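Putative aspartate aminotransferase (Thermus thermophilus, PDB 1IUG) probably catalyses pyridoxal-phosphate-dependent transfer of amino groups, as an aspartate aminotransferase or a related class-V enzyme. Local coordinates at residues V35-A46 with V236-L247; F47-G58 with G192-L203. One frame throughout, in Å; residues are numbered along the deposited sequence.

Interaction 1: V35-A46 with V236-L247; sequences VFLKARGLLREA and VLAVAAVLEEVL
Two helices of the large, cofactor-binding part of a class-V aminotransferase pack here, Ala39 of helix 30-47 facing Ala240 of helix 233-246 where they come closest. Each side chain is a single methyl; the two CB atoms stand 4.3 Å apart, and the axes of the two short segments approach to 9.0 Å at a crossing angle of 47°. Toward the N-terminal ends, Val236 CG1 sits 3.8 Å from Ala39 CB and also touches CD1 of the Phe36 ring, while Val236 CG2 meets CE1 of the same ring. Phe36 gets there because its CG lies anti to the backbone N (chi1 -157°), which carries the ring toward Val236. At the same end Leu237 CD2 reaches back to Val35 CG1, 3.6 Å away, the two side chains crossing at about a right angle.

Both helices rest on one face of the seven-stranded sheet of the type I aminotransferase fold: Phe36, Ala39 and Leu43 touch Ile55 of strand 52-57, and Val239 touches Leu193 and Phe195 of strand 193-198. Leu243 packs in the C-terminal half. Its CD1 is inserted between Leu42 and Leu43 of helix 30-47, 3.7 Å from Leu42 CB and 3.8 Å from Leu43 CG. Leu42 spreads its branches, CD1 against the carbonyl O of Ala240 and the CG of Glu244, CD2 toward Leu247. Leu247 CD2 in turn lies 3.4 Å from the backbone O of Leu42 and brushes Glu45. On the solvent side Lys38 crosses Glu244 at about a right angle; the opposite charges are near, NZ to OE1 4.1 Å, yet form no salt bridge, and the lysine's CE makes the nearer approach to that oxygen.

Interaction 2: F47-G58 with G192-L203; sequences FRTEGEVLILTG and GLGFVALSPRAL
Glu52, Leu54 and Leu56 each exchange a pair of backbone hydrogen bonds with Leu198, Val196 and Gly194, respectively, joining strands 52-57 and 193-198 antiparallel. Leu198 N to Glu52 O (2.8 Å) and Leu54 N to Val196 O (2.8 Å) are almost straight, both 176° at the hydrogen. The ladder ends less regularly: Gly58 N approaches Gly192 O from above the carbonyl plane, with a bent N-H angle of 132°. At the other end Thr49 OG1 accepts from Gly51 N in an ST turn, and Ser199 OG, also hydrogen-bonded to Asp177 O, accepts from Ala202 N (3.3 Å), N-capping the helix that starts at Pro200. Glu52 turns its carboxylate away to a salt bridge with Arg40, its CG left against Leu203 CD1.

On the face toward helices 30-47 and 233-246, Phe47 lies flat over Ala197, whose CB stands 3.6 Å from the ring centroid and only 7° off its normal, a CH-pi contact; Phe195 CB comes to the edge of the same ring. An alanine in place of Phe47 is likely to leave the Ala197 methyl without the ring face over it and open a gap beside Phe195 CB. Ile55 runs beside Phe195, its CG1 at the ring edge, 4.1 Å from CD2. On the other face, with Leu54 and Leu198, Leu56 CD1 meets Val196 CG2 at 3.8 Å. Strand 193-198 also bonds to strand 178-182, which leaves 52-57 outermost in this chain's seven-stranded sheet, held by paired amides and carbonyls while mostly apolar side chains pack on both faces.

From the N terminus, helix 30-47 carries the first half of interaction 1, and Phe47, directly after that half, already belongs to interaction 2; a short turn then leads into strand 52-57. The chain next supplies the other five strands of the large sheet before strand 193-198 returns to close the loop of interaction 2. Helix 233-246 follows later and closes the wider loop of interaction 1, within which interaction 2 is nested. Helix pair and strand pair are thus layered, apolar side chains meeting between them. A direct polar tie adds to this: Arg40 NE of interaction 1 probably hydrogen-bonds to Val53 O of interaction 2.

Interaction 1: V35-A46 with V236-L247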
loop_
_atom_site.group_PDB
_atom_site.type_symbol
_atom_site.label_atom_id
_atom_site.label_comp_id
_atom_site.label_asym_id
_atom_site.label_seq_id
_atom_site.Cartn_x
_atom_site.Cartn_y
_atom_site.Cartn_z
ATOM N N VAL A 35 13.562 -11.249 -7.850
ATOM C CA VAL A 35 13.695 -10.525 -6.586
ATOM C C VAL A 35 12.453 -10.787 -5.738
ATOM O O VAL A 35 12.554 -11.052 -4.543
ATOM C CB VAL A 35 13.855 -8.999 -6.800
ATOM C CG1 VAL A 35 13.832 -8.275 -5.465
ATOM C CG2 VAL A 35 15.162 -8.707 -7.503
ATOM N N PHE A 36 11.288 -10.754 -6.380
ATOM C CA PHE A 36 10.023 -10.993 -5.693
ATOM C C PHE A 36 10.014 -12.407 -5.116
ATOM O O PHE A 36 9.706 -12.597 -3.942
ATOM C CB PHE A 36 8.849 -10.799 -6.655
ATOM C CG PHE A 36 7.557 -10.484 -5.969
ATOM C CD1 PHE A 36 7.270 -9.178 -5.571
ATOM C CD2 PHE A 36 6.622 -11.486 -5.714
ATOM C CE1 PHE A 36 6.071 -8.873 -4.929
ATOM C CE2 PHE A 36 5.421 -11.192 -5.073
ATOM C CZ PHE A 36 5.143 -9.879 -4.679
ATOM N N LEU A 37 10.364 -13.389 -5.943
ATOM C CA LEU A 37 10.429 -14.784 -5.505
ATOM C C LEU A 37 11.466 -14.947 -4.396
ATOM O O LEU A 37 11.280 -15.736 -3.471
ATOM C CB LEU A 37 10.790 -15.701 -6.674
ATOM C CG LEU A 37 9.626 -16.151 -7.554
ATOM C CD1 LEU A 37 10.155 -16.896 -8.768
ATOM C CD2 LEU A 37 8.683 -17.032 -6.746
ATOM N N LYS A 38 12.556 -14.193 -4.505
ATOM C CA LYS A 38 13.628 -14.216 -3.517
ATOM C C LYS A 38 13.050 -13.755 -2.175
ATOM O O LYS A 38 13.240 -14.403 -1.148
ATOM C CB LYS A 38 14.744 -13.265 -3.956
ATOM C CG LYS A 38 16.170 -13.749 -3.714
ATOM C CD LYS A 38 16.455 -14.009 -2.245
ATOM C CE LYS A 38 17.891 -14.489 -1.999
ATOM N NZ LYS A 38 18.722 -14.601 -3.238
ATOM N N ALA A 39 12.331 -12.636 -2.193
ATOM C CA ALA A 39 11.724 -12.098 -0.977
ATOM C C ALA A 39 10.722 -13.088 -0.389
ATOM O O ALA A 39 10.709 -13.304 0.818
ATOM C CB ALA A 39 11.054 -10.761 -1.267
ATOM N N ARG A 40 9.901 -13.687 -1.257
ATOM C CA ARG A 40 8.894 -14.686 -0.870
ATOM C C ARG A 40 9.602 -15.758 -0.019
ATOM O O ARG A 40 9.190 -16.060 1.105
ATOM C CB ARG A 40 8.351 -15.398 -2.121
ATOM C CG ARG A 40 7.437 -14.655 -3.122
ATOM C CD ARG A 40 6.102 -14.149 -2.595
ATOM N NE ARG A 40 5.261 -15.187 -1.984
ATOM C CZ ARG A 40 5.080 -16.439 -2.419
ATOM N NH1 ARG A 40 5.664 -16.901 -3.519
ATOM N NH2 ARG A 40 4.355 -17.266 -1.686
ATOM N N GLY A 41 10.672 -16.316 -0.589
ATOM C CA GLY A 41 11.451 -17.358 0.055
ATOM C C GLY A 41 12.105 -16.978 1.366
ATOM O O GLY A 41 12.150 -17.788 2.293
ATOM N N LEU A 42 12.626 -15.759 1.445
ATOM C CA LEU A 42 13.268 -15.289 2.667
ATOM C C LEU A 42 12.253 -15.063 3.800
ATOM O O LEU A 42 12.520 -15.388 4.955
ATOM C CB LEU A 42 14.072 -14.018 2.388
ATOM C CG LEU A 42 15.288 -14.216 1.475
ATOM C CD1 LEU A 42 15.890 -12.873 1.112
ATOM C CD2 LEU A 42 16.325 -15.111 2.158
ATOM N N LEU A 43 11.090 -14.518 3.462
ATOM C CA LEU A 43 10.040 -14.272 4.451
ATOM C C LEU A 43 9.519 -15.611 4.959
ATOM O O LEU A 43 9.058 -15.735 6.093
ATOM C CB LEU A 43 8.910 -13.455 3.820
ATOM C CG LEU A 43 9.223 -11.967 3.641
ATOM C CD1 LEU A 43 8.323 -11.340 2.590
ATOM C CD2 LEU A 43 9.082 -11.260 4.980
ATOM N N ARG A 44 9.617 -16.605 4.084
ATOM C CA ARG A 44 9.219 -17.984 4.331
ATOM C C ARG A 44 10.073 -18.517 5.482
ATOM O O ARG A 44 9.555 -19.095 6.438
ATOM C CB ARG A 44 9.492 -18.758 3.045
ATOM C CG ARG A 44 8.344 -19.530 2.469
ATOM C CD ARG A 44 7.854 -20.615 3.376
ATOM N NE ARG A 44 8.710 -21.798 3.253
ATOM C CZ ARG A 44 9.104 -22.343 2.100
ATOM N NH1 ARG A 44 8.731 -21.826 0.932
ATOM N NH2 ARG A 44 9.876 -23.422 2.113
ATOM N N GLU A 45 11.382 -18.292 5.388
ATOM C CA GLU A 45 12.330 -18.712 6.416
ATOM C C GLU A 45 12.132 -17.892 7.686
ATOM O O GLU A 45 12.187 -18.424 8.787
ATOM C CB GLU A 45 13.767 -18.507 5.945
ATOM C CG GLU A 45 14.219 -19.391 4.807
ATOM C CD GLU A 45 15.667 -19.120 4.415
ATOM O OE1 GLU A 45 16.484 -18.807 5.315
ATOM O OE2 GLU A 45 15.985 -19.212 3.208
ATOM N N ALA A 46 11.939 -16.588 7.519
ATOM C CA ALA A 46 11.740 -15.680 8.643
ATOM C C ALA A 46 10.534 -16.073 9.491
ATOM O O ALA A 46 10.590 -16.003 10.717
ATOM C CB ALA A 46 11.597 -14.243 8.144
ATOM N N VAL A 236 10.125 -3.996 -1.846
ATOM C CA VAL A 236 10.372 -5.432 -1.861
ATOM C C VAL A 236 11.879 -5.678 -1.941
ATOM O O VAL A 236 12.403 -6.571 -1.269
ATOM C CB VAL A 236 9.638 -6.126 -3.045
ATOM C CG1 VAL A 236 10.029 -7.595 -3.134
ATOM C CG2 VAL A 236 8.134 -6.014 -2.860
ATOM N N LEU A 237 12.572 -4.855 -2.730
ATOM C CA LEU A 237 14.026 -4.948 -2.878
ATOM C C LEU A 237 14.694 -4.713 -1.531
ATOM O O LEU A 237 15.630 -5.427 -1.158
ATOM C CB LEU A 237 14.538 -3.904 -3.873
ATOM C CG LEU A 237 14.671 -4.334 -5.332
ATOM C CD1 LEU A 237 14.859 -3.107 -6.220
ATOM C CD2 LEU A 237 15.845 -5.300 -5.468
ATOM N N ALA A 238 14.211 -3.694 -0.821
ATOM C CA ALA A 238 14.726 -3.340 0.499
ATOM C C ALA A 238 14.516 -4.486 1.500
ATOM O O ALA A 238 15.401 -4.795 2.296
ATOM C CB ALA A 238 14.052 -2.058 0.998
ATOM N N VAL A 239 13.342 -5.111 1.447
ATOM C CA VAL A 239 13.024 -6.232 2.330
ATOM C C VAL A 239 13.968 -7.407 2.059
ATOM O O VAL A 239 14.509 -8.003 2.991
ATOM C CB VAL A 239 11.547 -6.691 2.152
ATOM C CG1 VAL A 239 11.307 -8.025 2.864
ATOM C CG2 VAL A 239 10.599 -5.627 2.706
ATOM N N ALA A 240 14.176 -7.717 0.781
ATOM C CA ALA A 240 15.055 -8.813 0.379
ATOM C C ALA A 240 16.499 -8.580 0.845
ATOM O O ALA A 240 17.122 -9.471 1.425
ATOM C CB ALA A 240 15.005 -8.994 -1.132
ATOM N N ALA A 241 17.005 -7.369 0.613
ATOM C CA ALA A 241 18.363 -6.988 1.009
ATOM C C ALA A 241 18.612 -7.126 2.514
ATOM O O ALA A 241 19.660 -7.617 2.931
ATOM C CB ALA A 241 18.658 -5.559 0.561
ATOM N N VAL A 242 17.655 -6.680 3.327
ATOM C CA VAL A 242 17.786 -6.773 4.780
ATOM C C VAL A 242 17.734 -8.224 5.253
ATOM O O VAL A 242 18.565 -8.648 6.059
ATOM C CB VAL A 242 16.697 -5.940 5.512
ATOM C CG1 VAL A 242 16.671 -6.276 6.994
ATOM C CG2 VAL A 242 16.975 -4.456 5.336
ATOM N N LEU A 243 16.762 -8.982 4.753
ATOM C CA LEU A 243 16.625 -10.383 5.140
ATOM C C LEU A 243 17.854 -11.204 4.765
ATOM O O LEU A 243 18.241 -12.108 5.501
ATOM C CB LEU A 243 15.364 -11.004 4.536
ATOM C CG LEU A 243 14.043 -10.555 5.170
ATOM C CD1 LEU A 243 12.872 -11.132 4.396
ATOM C CD2 LEU A 243 13.991 -10.980 6.633
ATOM N N GLU A 244 18.472 -10.880 3.633
ATOM C CA GLU A 244 19.672 -11.587 3.190
ATOM C C GLU A 244 20.824 -11.430 4.175
ATOM O O GLU A 244 21.621 -12.347 4.349
ATOM C CB GLU A 244 20.117 -11.105 1.807
ATOM C CG GLU A 244 19.434 -11.818 0.655
ATOM C CD GLU A 244 19.847 -11.272 -0.699
ATOM O OE1 GLU A 244 18.950 -10.891 -1.483
ATOM O OE2 GLU A 244 21.065 -11.230 -0.981
ATOM N N GLU A 245 20.902 -10.269 4.820
ATOM C CA GLU A 245 21.962 -10.002 5.783
ATOM C C GLU A 245 21.648 -10.491 7.199
ATOM O O GLU A 245 22.522 -11.023 7.883
ATOM C CB GLU A 245 22.285 -8.506 5.824
ATOM C CG GLU A 245 23.507 -8.187 6.682
ATOM C CD GLU A 245 23.744 -6.702 6.860
ATOM O OE1 GLU A 245 23.530 -6.201 7.987
ATOM O OE2 GLU A 245 24.158 -6.039 5.883
ATOM N N VAL A 246 20.399 -10.328 7.625
ATOM C CA VAL A 246 19.991 -10.719 8.972
ATOM C C VAL A 246 19.746 -12.208 9.212
ATOM O O VAL A 246 20.178 -12.745 10.229
ATOM C CB VAL A 246 18.747 -9.911 9.434
ATOM C CG1 VAL A 246 18.229 -10.436 10.768
ATOM C CG2 VAL A 246 19.103 -8.441 9.564
ATOM N N LEU A 247 19.060 -12.868 8.283
ATOM C CA LEU A 247 18.739 -14.287 8.425
ATOM C C LEU A 247 19.889 -15.247 8.772
ATOM O O LEU A 247 19.707 -16.161 9.585
ATOM C CB LEU A 247 17.954 -14.780 7.208
ATOM C CG LEU A 247 16.501 -15.185 7.487
ATOM C CD1 LEU A 247 15.830 -14.225 8.459
ATOM C CD2 LEU A 247 15.723 -15.254 6.187
#

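Interaction 2: F47-G58 with G192-L203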
loop_
_atom_site.group_PDB
_atom_site.type_symbol
_atom_site.label_atom_id
_atom_site.label_comp_id
_atom_site.label_asym_id
_atom_site.label_seq_id
_atom_site.Cartn_x
_atom_site.Cartn_y
_atom_site.Cartn_z
ATOM N N PHE A 47 9.456 -16.499 8.837
ATOM C CA PHE A 47 8.237 -16.905 9.533
ATOM C C PHE A 47 8.277 -18.337 10.076
ATOM O O PHE A 47 7.430 -18.712 10.891
ATOM C CB PHE A 47 7.016 -16.750 8.622
ATOM C CG PHE A 47 6.377 -15.392 8.679
ATOM C CD1 PHE A 47 6.480 -14.513 7.602
ATOM C CD2 PHE A 47 5.639 -15.003 9.795
ATOM C CE1 PHE A 47 5.851 -13.273 7.638
ATOM C CE2 PHE A 47 5.007 -13.765 9.838
ATOM C CZ PHE A 47 5.112 -12.899 8.760
ATOM N N ARG A 48 9.239 -19.134 9.608
ATOM C CA ARG A 48 9.379 -20.523 10.050
ATOM C C ARG A 48 8.122 -21.291 9.663
ATOM O O ARG A 48 7.370 -21.744 10.526
ATOM C CB ARG A 48 9.544 -20.599 11.574
ATOM C CG ARG A 48 10.769 -19.939 12.167
ATOM C CD ARG A 48 12.065 -20.529 11.665
ATOM N NE ARG A 48 13.204 -20.050 12.453
ATOM C CZ ARG A 48 13.393 -20.309 13.747
ATOM N NH1 ARG A 48 12.521 -21.053 14.426
ATOM N NH2 ARG A 48 14.460 -19.819 14.370
ATOM N N THR A 49 7.866 -21.388 8.365
ATOM C CA THR A 49 6.692 -22.100 7.889
ATOM C C THR A 49 6.987 -22.879 6.619
ATOM O O THR A 49 7.923 -22.573 5.890
ATOM C CB THR A 49 5.486 -21.143 7.641
ATOM O OG1 THR A 49 4.351 -21.906 7.202
ATOM C CG2 THR A 49 5.814 -20.107 6.579
ATOM N N GLU A 50 6.202 -23.924 6.395
ATOM C CA GLU A 50 6.338 -24.743 5.204
ATOM C C GLU A 50 5.303 -24.217 4.210
ATOM O O GLU A 50 5.219 -24.685 3.076
ATOM C CB GLU A 50 6.048 -26.208 5.540
ATOM C CG GLU A 50 6.743 -27.210 4.628
ATOM C CD GLU A 50 8.255 -27.187 4.781
ATOM O OE1 GLU A 50 8.742 -27.366 5.921
ATOM O OE2 GLU A 50 8.955 -26.988 3.762
ATOM N N GLY A 51 4.529 -23.227 4.656
ATOM C CA GLY A 51 3.494 -22.630 3.832
ATOM C C GLY A 51 3.962 -21.530 2.899
ATOM O O GLY A 51 5.089 -21.555 2.409
ATOM N N GLU A 52 3.092 -20.552 2.663
ATOM C CA GLU A 52 3.401 -19.443 1.763
ATOM C C GLU A 52 3.247 -18.088 2.436
ATOM O O GLU A 52 2.422 -17.912 3.329
ATOM C CB GLU A 52 2.470 -19.474 0.545
ATOM C CG GLU A 52 2.477 -20.767 -0.261
ATOM C CD GLU A 52 3.748 -20.976 -1.071
ATOM O OE1 GLU A 52 4.506 -20.009 -1.295
ATOM O OE2 GLU A 52 3.984 -22.125 -1.496
ATOM N N VAL A 53 4.061 -17.135 2.006
ATOM C CA VAL A 53 3.987 -15.782 2.533
ATOM C C VAL A 53 3.624 -14.875 1.363
ATOM O O VAL A 53 4.254 -14.927 0.303
ATOM C CB VAL A 53 5.322 -15.316 3.160
ATOM C CG1 VAL A 53 5.143 -13.936 3.789
ATOM C CG2 VAL A 53 5.793 -16.319 4.211
ATOM N N LEU A 54 2.553 -14.107 1.532
ATOM C CA LEU A 54 2.102 -13.190 0.493
ATOM C C LEU A 54 2.506 -11.751 0.818
ATOM O O LEU A 54 2.398 -11.310 1.965
ATOM C CB LEU A 54 0.585 -13.293 0.324
ATOM C CG LEU A 54 0.075 -14.661 -0.144
ATOM C CD1 LEU A 54 -1.441 -14.688 -0.147
ATOM C CD2 LEU A 54 0.627 -14.976 -1.526
ATOM N N ILE A 55 3.017 -11.050 -0.191
ATOM C CA ILE A 55 3.437 -9.662 -0.053
ATOM C C ILE A 55 2.323 -8.750 -0.563
ATOM O O ILE A 55 1.933 -8.824 -1.732
ATOM C CB ILE A 55 4.713 -9.381 -0.863
ATOM C CG1 ILE A 55 5.841 -10.309 -0.399
ATOM C CG2 ILE A 55 5.108 -7.911 -0.738
ATOM C CD1 ILE A 55 7.145 -10.096 -1.128
ATOM N N LEU A 56 1.808 -7.902 0.322
ATOM C CA LEU A 56 0.732 -6.977 -0.029
ATOM C C LEU A 56 1.218 -5.540 0.043
ATOM O O LEU A 56 1.993 -5.178 0.931
ATOM C CB LEU A 56 -0.451 -7.149 0.926
ATOM C CG LEU A 56 -1.038 -8.554 1.112
ATOM C CD1 LEU A 56 -2.202 -8.472 2.077
ATOM C CD2 LEU A 56 -1.489 -9.144 -0.212
ATOM N N THR A 57 0.765 -4.723 -0.898
ATOM C CA THR A 57 1.148 -3.323 -0.922
ATOM C C THR A 57 0.142 -2.544 -0.082
ATOM O O THR A 57 -1.007 -2.351 -0.477
ATOM C CB THR A 57 1.231 -2.797 -2.371
ATOM O OG1 THR A 57 2.266 -3.510 -3.061
ATOM C CG2 THR A 57 1.561 -1.306 -2.394
ATOM N N GLY A 58 0.580 -2.172 1.114
ATOM C CA GLY A 58 -0.256 -1.442 2.051
ATOM C C GLY A 58 0.356 -1.569 3.436
ATOM O O GLY A 58 1.409 -2.185 3.584
ATOM N N GLY A 192 4.774 0.572 3.990
ATOM C CA GLY A 192 4.307 0.359 2.633
ATOM C C GLY A 192 4.009 -1.078 2.245
ATOM O O GLY A 192 3.365 -1.319 1.226
ATOM N N LEU A 193 4.504 -2.033 3.027
ATOM C CA LEU A 193 4.257 -3.445 2.754
ATOM C C LEU A 193 3.659 -4.155 3.962
ATOM O O LEU A 193 3.943 -3.808 5.110
ATOM C CB LEU A 193 5.549 -4.168 2.350
ATOM C CG LEU A 193 6.282 -3.756 1.074
ATOM C CD1 LEU A 193 7.511 -4.642 0.898
ATOM C CD2 LEU A 193 5.356 -3.880 -0.136
ATOM N N GLY A 194 2.791 -5.122 3.677
ATOM C CA GLY A 194 2.168 -5.933 4.707
ATOM C C GLY A 194 2.361 -7.372 4.259
ATOM O O GLY A 194 2.426 -7.636 3.053
ATOM N N PHE A 195 2.507 -8.298 5.202
ATOM C CA PHE A 195 2.701 -9.701 4.844
ATOM C C PHE A 195 1.705 -10.634 5.527
ATOM O O PHE A 195 1.399 -10.487 6.710
ATOM C CB PHE A 195 4.123 -10.161 5.191
ATOM C CG PHE A 195 5.189 -9.193 4.786
ATOM C CD1 PHE A 195 5.753 -8.335 5.726
ATOM C CD2 PHE A 195 5.610 -9.113 3.464
ATOM C CE1 PHE A 195 6.716 -7.411 5.352
ATOM C CE2 PHE A 195 6.576 -8.189 3.081
ATOM C CZ PHE A 195 7.128 -7.337 4.025
ATOM N N VAL A 196 1.191 -11.583 4.757
ATOM C CA VAL A 196 0.265 -12.578 5.273
ATOM C C VAL A 196 0.933 -13.932 5.067
ATOM O O VAL A 196 1.188 -14.351 3.931
ATOM C CB VAL A 196 -1.095 -12.576 4.537
ATOM C CG1 VAL A 196 -2.000 -13.655 5.128
ATOM C CG2 VAL A 196 -1.766 -11.222 4.659
ATOM N N ALA A 197 1.301 -14.558 6.179
ATOM C CA ALA A 197 1.934 -15.868 6.151
ATOM C C ALA A 197 0.856 -16.904 6.436
ATOM O O ALA A 197 0.122 -16.790 7.416
ATOM C CB ALA A 197 3.046 -15.947 7.192
ATOM N N LEU A 198 0.762 -17.900 5.559
ATOM C CA LEU A 198 -0.226 -18.964 5.682
ATOM C C LEU A 198 0.438 -20.336 5.752
ATOM O O LEU A 198 1.206 -20.711 4.864
ATOM C CB LEU A 198 -1.179 -18.932 4.480
ATOM C CG LEU A 198 -1.965 -17.640 4.233
ATOM C CD1 LEU A 198 -2.473 -17.602 2.810
ATOM C CD2 LEU A 198 -3.107 -17.517 5.230
ATOM N N SER A 199 0.129 -21.081 6.808
ATOM C CA SER A 199 0.664 -22.427 6.991
ATOM C C SER A 199 -0.047 -23.365 6.009
ATOM O O SER A 199 -1.073 -22.995 5.417
ATOM C CB SER A 199 0.406 -22.902 8.428
ATOM O OG SER A 199 -0.980 -23.108 8.652
ATOM N N PRO A 200 0.496 -24.581 5.804
ATOM C CA PRO A 200 -0.132 -25.540 4.881
ATOM C C PRO A 200 -1.585 -25.796 5.279
ATOM O O PRO A 200 -2.473 -25.873 4.433
ATOM C CB PRO A 200 0.733 -26.789 5.061
ATOM C CG PRO A 200 2.094 -26.204 5.327
ATOM C CD PRO A 200 1.777 -25.105 6.314
ATOM N N ARG A 201 -1.808 -25.860 6.588
ATOM C CA ARG A 201 -3.119 -26.076 7.193
ATOM C C ARG A 201 -4.078 -24.977 6.703
ATOM O O ARG A 201 -5.160 -25.263 6.183
ATOM C CB ARG A 201 -2.942 -25.997 8.717
ATOM C CG ARG A 201 -3.774 -26.926 9.604
ATOM C CD ARG A 201 -5.263 -26.728 9.479
ATOM N NE ARG A 201 -5.972 -27.278 10.638
ATOM C CZ ARG A 201 -6.235 -26.601 11.755
ATOM N NH1 ARG A 201 -5.850 -25.341 11.886
ATOM N NH2 ARG A 201 -6.922 -27.173 12.731
ATOM N N ALA A 202 -3.644 -23.724 6.827
ATOM C CA ALA A 202 -4.441 -22.567 6.423
ATOM C C ALA A 202 -4.695 -22.485 4.916
ATOM O O ALA A 202 -5.755 -22.029 4.487
ATOM C CB ALA A 202 -3.785 -21.281 6.919
ATOM N N LEU A 203 -3.727 -22.934 4.123
ATOM C CA LEU A 203 -3.845 -22.908 2.668
ATOM C C LEU A 203 -5.016 -23.743 2.151
ATOM O O LEU A 203 -5.675 -23.362 1.183
ATOM C CB LEU A 203 -2.533 -23.360 2.014
ATOM C CG LEU A 203 -1.332 -22.414 2.146
ATOM C CD1 LEU A 203 -0.058 -23.100 1.673
ATOM C CD2 LEU A 203 -1.577 -21.138 1.352
#